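PDB 5IB9: aminopeptidase from Aneurinibacillus sp. AM-1, which probably acts as a zinc-dependent aminopeptidase of the M28 family, releasing residues one at a time from the N-termini of peptides. Local coordinates for residues E37-V41 / H228-V232; Q58-F62 / I277-Y282; T248-A252 / R265-F269. All coordinates share one frame; numbering follows the deposited sequence.

Interaction 1 (E37-V41 / H228-V232); sequences ELKAV and HHDSV. With ZN (zinc ion), chain C.
E37 and A40, one helical turn apart, bring helix 35-50 alongside the loop that follows strand 222-228, with CA atoms 6.0 Å apart for E37 and D230 and 6.9 Å for A40 and H229. The loop leaves the C-terminal end of a strand of the M28 α/β fold, where H228 binds a zinc ion together with D240 and D301; the helix packs on the neighbouring H229 and D230. H229 supplies most of the loop's side of the contact. With CG between its backbone N and carbonyl carbon (chi1 52°), the imidazole presents its edge to E37 and one face to V41. ND1 gives E37 OE2 a weak, bent hydrogen bond of 3.3 Å, the carboxylate turned 77° from the ring plane, while OE1 is held by S203 OG and G33 N. Over the ring face, V41 CG2 makes a CH-pi contact, 4.0 Å from the centroid. D230 CB lies beside E37 OE2, at 3.3 Å, but its carboxylate leads away from the helix, OD1 accepting E272 N and OD2 E273 N. D230 may help to orient H228, whose ND1 reaches D230 O and, at 3.0 Å, D230 OD1, though both bonds are weak; H228 NE2 binds the zinc ion at 2.0 Å.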
loop_
_atom_site.group_PDB
_atom_site.type_symbol
_atom_site.label_atom_id
_atom_site.label_comp_id
_atom_site.label_asym_id
_atom_site.label_seq_id
_atom_site.Cartn_x
_atom_site.Cartn_y
_atom_site.Cartn_z
ATOM N N GLU A 37 -11.204 -14.051 -12.281
ATOM C CA GLU A 37 -9.950 -14.138 -11.398
ATOM C C GLU A 37 -10.342 -14.772 -10.112
ATOM O O GLU A 37 -9.544 -15.578 -9.623
ATOM C CB GLU A 37 -9.325 -12.757 -11.159
ATOM C CG GLU A 37 -7.885 -12.957 -10.686
ATOM C CD GLU A 37 -7.257 -11.717 -10.146
ATOM O OE1 GLU A 37 -7.995 -10.934 -9.455
ATOM O OE2 GLU A 37 -6.012 -11.518 -10.375
ATOM N N LEU A 38 -11.528 -14.441 -9.568
ATOM C CA LEU A 38 -11.939 -15.094 -8.323
ATOM C C LEU A 38 -12.098 -16.602 -8.478
ATOM O O LEU A 38 -11.646 -17.413 -7.619
ATOM C CB LEU A 38 -13.234 -14.481 -7.812
ATOM C CG LEU A 38 -13.649 -14.959 -6.423
ATOM C CD1 LEU A 38 -12.691 -14.558 -5.396
ATOM C CD2 LEU A 38 -15.071 -14.423 -6.115
ATOM N N LYS A 39 -12.664 -17.048 -9.621
ATOM C CA LYS A 39 -12.726 -18.438 -9.866
ATOM C C LYS A 39 -11.347 -19.133 -9.909
ATOM O O LYS A 39 -11.142 -20.275 -9.452
ATOM C CB LYS A 39 -13.486 -18.610 -11.210
ATOM C CG LYS A 39 -13.405 -20.025 -11.714
ATOM C CD LYS A 39 -13.856 -20.194 -13.270
ATOM C CE LYS A 39 -15.201 -19.598 -13.367
ATOM N NZ LYS A 39 -15.571 -19.458 -14.852
ATOM N N ALA A 40 -10.393 -18.431 -10.503
ATOM C CA ALA A 40 -9.030 -18.973 -10.577
ATOM C C ALA A 40 -8.406 -19.129 -9.150
ATOM O O ALA A 40 -7.732 -20.104 -8.833
ATOM C CB ALA A 40 -8.119 -18.075 -11.467
ATOM N N VAL A 41 -8.600 -18.034 -8.385
ATOM C CA VAL A 41 -8.125 -18.055 -6.971
ATOM C C VAL A 41 -8.687 -19.277 -6.243
ATOM O O VAL A 41 -7.936 -20.009 -5.578
ATOM C CB VAL A 41 -8.517 -16.731 -6.289
ATOM C CG1 VAL A 41 -8.485 -16.906 -4.770
ATOM C CG2 VAL A 41 -7.653 -15.648 -6.822
ATOM N N HIS A 228 1.674 -15.462 -11.797
ATOM C CA HIS A 228 0.452 -14.630 -11.645
ATOM C C HIS A 228 -0.752 -15.279 -12.312
ATOM O O HIS A 228 -0.610 -15.950 -13.355
ATOM C CB HIS A 228 0.652 -13.155 -12.180
ATOM C CG HIS A 228 0.863 -13.021 -13.684
ATOM N ND1 HIS A 228 -0.206 -12.737 -14.549
ATOM C CD2 HIS A 228 1.994 -12.943 -14.388
ATOM C CE1 HIS A 228 0.329 -12.589 -15.787
ATOM N NE2 HIS A 228 1.638 -12.734 -15.709
ATOM N N HIS A 229 -1.891 -15.104 -11.660
ATOM C CA HIS A 229 -3.118 -15.783 -12.139
ATOM C C HIS A 229 -4.115 -14.954 -12.907
ATOM O O HIS A 229 -5.077 -15.521 -13.344
ATOM C CB HIS A 229 -3.816 -16.544 -10.964
ATOM C CG HIS A 229 -4.067 -15.701 -9.742
ATOM N ND1 HIS A 229 -4.761 -14.519 -9.631
ATOM C CD2 HIS A 229 -3.579 -15.981 -8.506
ATOM C CE1 HIS A 229 -4.700 -14.089 -8.347
ATOM N NE2 HIS A 229 -4.010 -15.009 -7.669
ATOM N N ASP A 230 -3.779 -13.688 -13.107
ATOM C CA ASP A 230 -4.640 -12.833 -13.969
ATOM C C ASP A 230 -4.059 -12.766 -15.385
ATOM O O ASP A 230 -2.876 -13.080 -15.629
ATOM C CB ASP A 230 -4.703 -11.420 -13.415
ATOM C CG ASP A 230 -3.383 -10.677 -13.389
ATOM O OD1 ASP A 230 -2.311 -11.232 -12.968
ATOM O OD2 ASP A 230 -3.379 -9.501 -13.814
ATOM N N SER A 231 -4.999 -12.381 -16.287
ATOM C CA SER A 231 -4.538 -12.143 -17.684
ATOM C C SER A 231 -5.121 -10.838 -18.165
ATOM O O SER A 231 -5.903 -10.223 -17.479
ATOM C CB SER A 231 -4.945 -13.305 -18.619
ATOM O OG SER A 231 -6.360 -13.302 -18.785
ATOM N N VAL A 232 -4.596 -10.348 -19.294
ATOM C CA VAL A 232 -5.185 -9.062 -19.820
ATOM C C VAL A 232 -6.566 -9.275 -20.458
ATOM O O VAL A 232 -6.945 -10.402 -20.808
ATOM C CB VAL A 232 -4.227 -8.432 -20.857
ATOM C CG1 VAL A 232 -2.875 -8.081 -20.155
ATOM C CG2 VAL A 232 -4.035 -9.273 -22.127
HETATM ZN ZN ZN C . 2.793 -12.551 -17.366
#

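Interaction 2 (Q58-F62 / I277-Y282); sequences QPFQF and IGSKKY
F60 and K281 mark the middle of a strand-on-helix contact in which the axes of segments 58-62 and 277-282 pass 9.3 Å apart, their chain directions 122° from each other, and the CA atoms of F60 and K281 stand 7.2 Å apart. Strand 55-66 pairs antiparallel with strand 187-210, and the short helix 277-283, which belongs to the M28 α/β fold and follows the zinc ligand E273, lies against Q58, F60 and F62, alternate residues pointing toward it. The F60 ring makes the broadest contact, lying against the helix with I277, G278 and K281 all on one side of it, each approaching obliquely. Its far end comes closest, CZ standing 3.3 Å from G278 CA; G278 has no side chain, and the phenyl rests directly on the helix backbone. I277 CG2 touches F60 CE1 at 3.7 Å, and the K281 aliphatic chain, bent at chi2, lays CG against F60 CG. I277 CD1 reaches further along the strand to F62 CB, the two side chains crossing at about a right angle. K281 NZ ends in a water-mediated link: the water donates to Q61 O and accepts weakly from the lysine. At the other end, the extended Q58 side chain turns its amide nearly perpendicular to the Y282 ring, OE1 lying at the ring edge and bonded to N205 ND2. Q58 NE2 donates to K281 O over 3.3 Å, and also to A284 O of the second subunit, which ties this corner to the dimer. In the bond within the chain, NE2 sits above the carbonyl plane of K281 rather than on a lone pair of its oxygen.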
loop_
_atom_site.group_PDB
_atom_site.type_symbol
_atom_site.label_atom_id
_atom_site.label_comp_id
_atom_site.label_asym_id
_atom_site.label_seq_id
_atom_site.Cartn_x
_atom_site.Cartn_y
_atom_site.Cartn_z
ATOM N N GLN A 58 -4.626 -13.831 0.348
ATOM C CA GLN A 58 -4.430 -12.417 0.760
ATOM C C GLN A 58 -5.234 -11.485 -0.158
ATOM O O GLN A 58 -4.934 -11.423 -1.325
ATOM C CB GLN A 58 -2.941 -12.079 0.744
ATOM C CG GLN A 58 -2.674 -10.570 1.177
ATOM C CD GLN A 58 -1.315 -10.119 0.837
ATOM O OE1 GLN A 58 -0.567 -10.705 0.008
ATOM N NE2 GLN A 58 -0.873 -9.076 1.477
ATOM N N PRO A 59 -6.230 -10.740 0.375
ATOM C CA PRO A 59 -7.040 -9.832 -0.484
ATOM C C PRO A 59 -6.322 -8.553 -0.590
ATOM O O PRO A 59 -5.558 -8.163 0.348
ATOM C CB PRO A 59 -8.363 -9.666 0.307
ATOM C CG PRO A 59 -7.882 -9.720 1.806
ATOM C CD PRO A 59 -6.669 -10.708 1.810
ATOM N N PHE A 60 -6.616 -7.765 -1.645
ATOM C CA PHE A 60 -6.113 -6.398 -1.672
ATOM C C PHE A 60 -7.010 -5.593 -2.609
ATOM O O PHE A 60 -7.544 -6.114 -3.531
ATOM C CB PHE A 60 -4.611 -6.251 -2.088
ATOM C CG PHE A 60 -4.292 -6.847 -3.401
ATOM C CD1 PHE A 60 -4.422 -6.146 -4.643
ATOM C CD2 PHE A 60 -3.974 -8.195 -3.480
ATOM C CE1 PHE A 60 -4.161 -6.832 -5.854
ATOM C CE2 PHE A 60 -3.715 -8.817 -4.684
ATOM C CZ PHE A 60 -3.764 -8.175 -5.890
ATOM N N GLN A 61 -7.215 -4.315 -2.310
ATOM C CA GLN A 61 -7.986 -3.488 -3.235
ATOM C C GLN A 61 -7.047 -2.713 -4.138
ATOM O O GLN A 61 -5.901 -2.396 -3.768
ATOM C CB GLN A 61 -8.890 -2.507 -2.474
ATOM C CG GLN A 61 -10.032 -3.231 -1.756
ATOM C CD GLN A 61 -10.932 -2.290 -0.886
ATOM O OE1 GLN A 61 -10.695 -1.079 -0.817
ATOM N NE2 GLN A 61 -11.930 -2.870 -0.193
ATOM N N PHE A 62 -7.561 -2.317 -5.307
ATOM C CA PHE A 62 -6.811 -1.467 -6.221
ATOM C C PHE A 62 -7.853 -0.793 -7.063
ATOM O O PHE A 62 -9.035 -1.189 -7.107
ATOM C CB PHE A 62 -5.798 -2.317 -7.043
ATOM C CG PHE A 62 -6.445 -3.183 -8.060
ATOM C CD1 PHE A 62 -6.556 -2.787 -9.387
ATOM C CD2 PHE A 62 -7.041 -4.427 -7.685
ATOM C CE1 PHE A 62 -7.186 -3.618 -10.326
ATOM C CE2 PHE A 62 -7.674 -5.242 -8.573
ATOM C CZ PHE A 62 -7.771 -4.864 -9.920
ATOM N N ILE A 277 0.527 -5.437 -8.849
ATOM C CA ILE A 277 -0.121 -5.032 -7.589
ATOM C C ILE A 277 -0.052 -6.145 -6.573
ATOM O O ILE A 277 0.286 -5.909 -5.384
ATOM C CB ILE A 277 -1.526 -4.492 -7.827
ATOM C CG1 ILE A 277 -1.318 -3.326 -8.837
ATOM C CG2 ILE A 277 -1.992 -3.878 -6.456
ATOM C CD1 ILE A 277 -2.654 -2.671 -9.162
ATOM N N GLY A 278 -0.397 -7.326 -6.984
ATOM C CA GLY A 278 -0.451 -8.411 -5.942
ATOM C C GLY A 278 0.887 -8.748 -5.430
ATOM O O GLY A 278 1.004 -8.897 -4.172
ATOM N N SER A 279 1.965 -8.845 -6.224
ATOM C CA SER A 279 3.252 -9.086 -5.588
ATOM C C SER A 279 3.793 -7.958 -4.768
ATOM O O SER A 279 4.474 -8.175 -3.776
ATOM C CB SER A 279 4.283 -9.531 -6.602
ATOM O OG SER A 279 4.421 -8.573 -7.669
ATOM N N LYS A 280 3.476 -6.712 -5.137
ATOM C CA LYS A 280 3.845 -5.570 -4.254
ATOM C C LYS A 280 3.106 -5.734 -2.923
ATOM O O LYS A 280 3.736 -5.471 -1.860
ATOM C CB LYS A 280 3.348 -4.260 -4.910
ATOM C CG LYS A 280 4.345 -3.809 -6.000
ATOM C CD LYS A 280 3.735 -2.562 -6.742
ATOM C CE LYS A 280 4.694 -2.168 -7.900
ATOM N NZ LYS A 280 4.085 -1.025 -8.719
ATOM N N LYS A 281 1.825 -6.118 -2.931
ATOM C CA LYS A 281 1.089 -6.297 -1.667
ATOM C C LYS A 281 1.645 -7.470 -0.947
ATOM O O LYS A 281 1.679 -7.415 0.284
ATOM C CB LYS A 281 -0.425 -6.448 -1.903
ATOM C CG LYS A 281 -1.070 -5.216 -2.532
ATOM C CD LYS A 281 -1.318 -4.091 -1.512
ATOM C CE LYS A 281 -2.046 -2.956 -2.324
ATOM N NZ LYS A 281 -2.108 -1.719 -1.490
ATOM N N TYR A 282 2.080 -8.537 -1.588
ATOM C CA TYR A 282 2.625 -9.657 -0.806
ATOM C C TYR A 282 4.017 -9.296 -0.202
ATOM O O TYR A 282 4.277 -9.537 0.960
ATOM C CB TYR A 282 2.727 -10.918 -1.662
ATOM C CG TYR A 282 3.290 -12.058 -0.817
ATOM C CD1 TYR A 282 2.449 -12.743 0.105
ATOM C CD2 TYR A 282 4.625 -12.409 -0.897
ATOM C CE1 TYR A 282 2.982 -13.653 0.953
ATOM C CE2 TYR A 282 5.192 -13.303 -0.055
ATOM C CZ TYR A 282 4.317 -13.926 0.830
ATOM O OH TYR A 282 4.855 -14.890 1.742
HETATM O O HOH W 1 -3.777 -0.689 -3.966
#

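Interaction 3 (T248-A252 / R265-F269); sequences TLELA and RFITF
Aromatic and apolar contacts dominate where A252 and T248 of helix 238-256 meet F266 of strand 263-269. The segment axes run nearly antiparallel (162°) and come within 8.7 Å, as expected for a helix covering its own sheet: strand 222-228, this helix and strand 263-269 form a beta-alpha-beta unit of the M28 fold. The F266 ring carries most of the contact. A252 CB sits almost straight over its face, 3.7 Å from the centroid and 9° off the normal, a close CH-pi contact, while A252 CA lies over the same face nearer the rim. L251 CB adds an apolar touch to F266 CE1 at 4.0 Å. F48 of helix 35-50 also packs on both A252 and F266, so a second helix contributes to this layer.

Methyl contacts come next. The first torsion of T248 (-63°) carries CG2 toward the strand, where it lies 4.0 Å from F266 CB and near I267 N and T268 CG2; the T248 and F266 side chains lie alongside with their ends pointing opposite ways.

Among polar groups, T248 O, which accepts A252 N within the helix, also lies 3.6 Å from F266 CD1. T248 OG1 bonds G244 O on its own helix and S227 OG on the neighbouring strand. Between these two segments cohesion thus rests on close-fitting carbon surfaces, while the T248 hydroxyl adds a directional link from the helix to the adjacent strand at S227.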
loop_
_atom_site.group_PDB
_atom_site.type_symbol
_atom_site.label_atom_id
_atom_site.label_comp_id
_atom_site.label_asym_id
_atom_site.label_seq_id
_atom_site.Cartn_x
_atom_site.Cartn_y
_atom_site.Cartn_z
ATOM N N THR A 248 3.882 -23.769 -11.039
ATOM C CA THR A 248 3.875 -23.458 -9.600
ATOM C C THR A 248 3.116 -24.574 -8.818
ATOM O O THR A 248 3.669 -25.096 -7.867
ATOM C CB THR A 248 3.269 -22.097 -9.320
ATOM O OG1 THR A 248 4.073 -21.077 -9.942
ATOM C CG2 THR A 248 3.289 -21.780 -7.770
ATOM N N LEU A 249 1.924 -24.922 -9.293
ATOM C CA LEU A 249 1.106 -25.981 -8.649
ATOM C C LEU A 249 1.831 -27.303 -8.739
ATOM O O LEU A 249 1.897 -27.995 -7.761
ATOM C CB LEU A 249 -0.276 -26.022 -9.327
ATOM C CG LEU A 249 -1.233 -24.928 -8.990
ATOM C CD1 LEU A 249 -2.496 -25.120 -9.831
ATOM C CD2 LEU A 249 -1.605 -25.026 -7.477
ATOM N N GLU A 250 2.353 -27.595 -9.941
ATOM C CA GLU A 250 2.951 -28.906 -10.126
ATOM C C GLU A 250 4.188 -29.054 -9.223
ATOM O O GLU A 250 4.468 -30.123 -8.645
ATOM C CB GLU A 250 3.172 -29.200 -11.585
ATOM C CG GLU A 250 3.802 -30.631 -11.813
ATOM C CD GLU A 250 3.007 -31.850 -11.329
ATOM O OE1 GLU A 250 1.831 -31.790 -10.902
ATOM O OE2 GLU A 250 3.675 -32.921 -11.349
ATOM N N LEU A 251 5.026 -28.013 -9.125
ATOM C CA LEU A 251 6.178 -28.127 -8.287
ATOM C C LEU A 251 5.730 -28.207 -6.822
ATOM O O LEU A 251 6.391 -28.906 -5.991
ATOM C CB LEU A 251 7.205 -26.947 -8.447
ATOM C CG LEU A 251 7.841 -27.056 -9.858
ATOM C CD1 LEU A 251 8.726 -25.849 -10.004
ATOM C CD2 LEU A 251 8.651 -28.332 -10.058
ATOM N N ALA A 252 4.628 -27.504 -6.445
ATOM C CA ALA A 252 4.179 -27.710 -5.039
ATOM C C ALA A 252 3.750 -29.193 -4.841
ATOM O O ALA A 252 4.046 -29.696 -3.805
ATOM C CB ALA A 252 2.971 -26.834 -4.774
ATOM N N ARG A 265 7.549 -21.325 -0.286
ATOM C CA ARG A 265 6.258 -20.647 -0.414
ATOM C C ARG A 265 5.922 -20.631 -1.871
ATOM O O ARG A 265 6.660 -19.960 -2.659
ATOM C CB ARG A 265 6.342 -19.198 0.133
ATOM C CG ARG A 265 6.783 -19.174 1.651
ATOM C CD ARG A 265 6.785 -17.782 2.177
ATOM N NE ARG A 265 7.148 -17.868 3.588
ATOM C CZ ARG A 265 7.145 -16.787 4.351
ATOM N NH1 ARG A 265 6.761 -15.553 3.942
ATOM N NH2 ARG A 265 7.469 -16.975 5.589
ATOM N N PHE A 266 4.817 -21.223 -2.235
ATOM C CA PHE A 266 4.320 -21.260 -3.638
ATOM C C PHE A 266 3.198 -20.281 -3.718
ATOM O O PHE A 266 2.223 -20.345 -2.942
ATOM C CB PHE A 266 3.826 -22.691 -3.959
ATOM C CG PHE A 266 4.889 -23.764 -3.896
ATOM C CD1 PHE A 266 5.627 -24.036 -5.025
ATOM C CD2 PHE A 266 5.138 -24.382 -2.693
ATOM C CE1 PHE A 266 6.641 -24.964 -5.022
ATOM C CE2 PHE A 266 6.108 -25.440 -2.666
ATOM C CZ PHE A 266 6.861 -25.694 -3.817
ATOM N N ILE A 267 3.350 -19.280 -4.628
ATOM C CA ILE A 267 2.425 -18.173 -4.585
ATOM C C ILE A 267 1.907 -17.875 -6.007
ATOM O O ILE A 267 2.710 -17.831 -6.975
ATOM C CB ILE A 267 3.094 -16.856 -4.007
ATOM C CG1 ILE A 267 3.750 -17.169 -2.687
ATOM C CG2 ILE A 267 2.014 -15.757 -3.936
ATOM C CD1 ILE A 267 4.409 -15.905 -2.103
ATOM N N THR A 268 0.576 -17.664 -6.088
ATOM C CA THR A 268 0.098 -17.067 -7.337
ATOM C C THR A 268 -0.403 -15.689 -7.036
ATOM O O THR A 268 -1.168 -15.449 -6.111
ATOM C CB THR A 268 -0.993 -17.980 -8.047
ATOM O OG1 THR A 268 -2.189 -18.076 -7.255
ATOM C CG2 THR A 268 -0.346 -19.315 -8.263
ATOM N N PHE A 269 0.088 -14.713 -7.826
ATOM C CA PHE A 269 -0.211 -13.298 -7.534
ATOM C C PHE A 269 -1.357 -12.774 -8.359
ATOM O O PHE A 269 -1.464 -13.132 -9.533
ATOM C CB PHE A 269 1.005 -12.471 -7.835
ATOM C CG PHE A 269 2.252 -12.806 -7.087
ATOM C CD1 PHE A 269 2.353 -12.518 -5.698
ATOM C CD2 PHE A 269 3.341 -13.391 -7.687
ATOM C CE1 PHE A 269 3.514 -12.830 -4.972
ATOM C CE2 PHE A 269 4.518 -13.696 -6.978
ATOM C CZ PHE A 269 4.581 -13.411 -5.641
#

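The three contacts lie within 13 to 17 Å of one another, measured between centres, in and around the M28 α/β fold. Helix 35-50 of interaction 1 leads straight into strand 55-66 of interaction 2, and strand 263-269 of interaction 3 is followed by helix 277-283 of interaction 2. Along the chain, interactions 1 and 2 alternate their segments, whereas interaction 3 comes after interaction 1 has closed and falls wholly between the two segments of interaction 2. Interaction 3 touches both others: H229 N donates a backbone hydrogen bond to F269 O (2.9 Å), and R265 NH1 meets Y282 OH. Interactions 1 and 2 fasten helix 35-50 and strand 55-66 to the loop after H228 and the helix after E273.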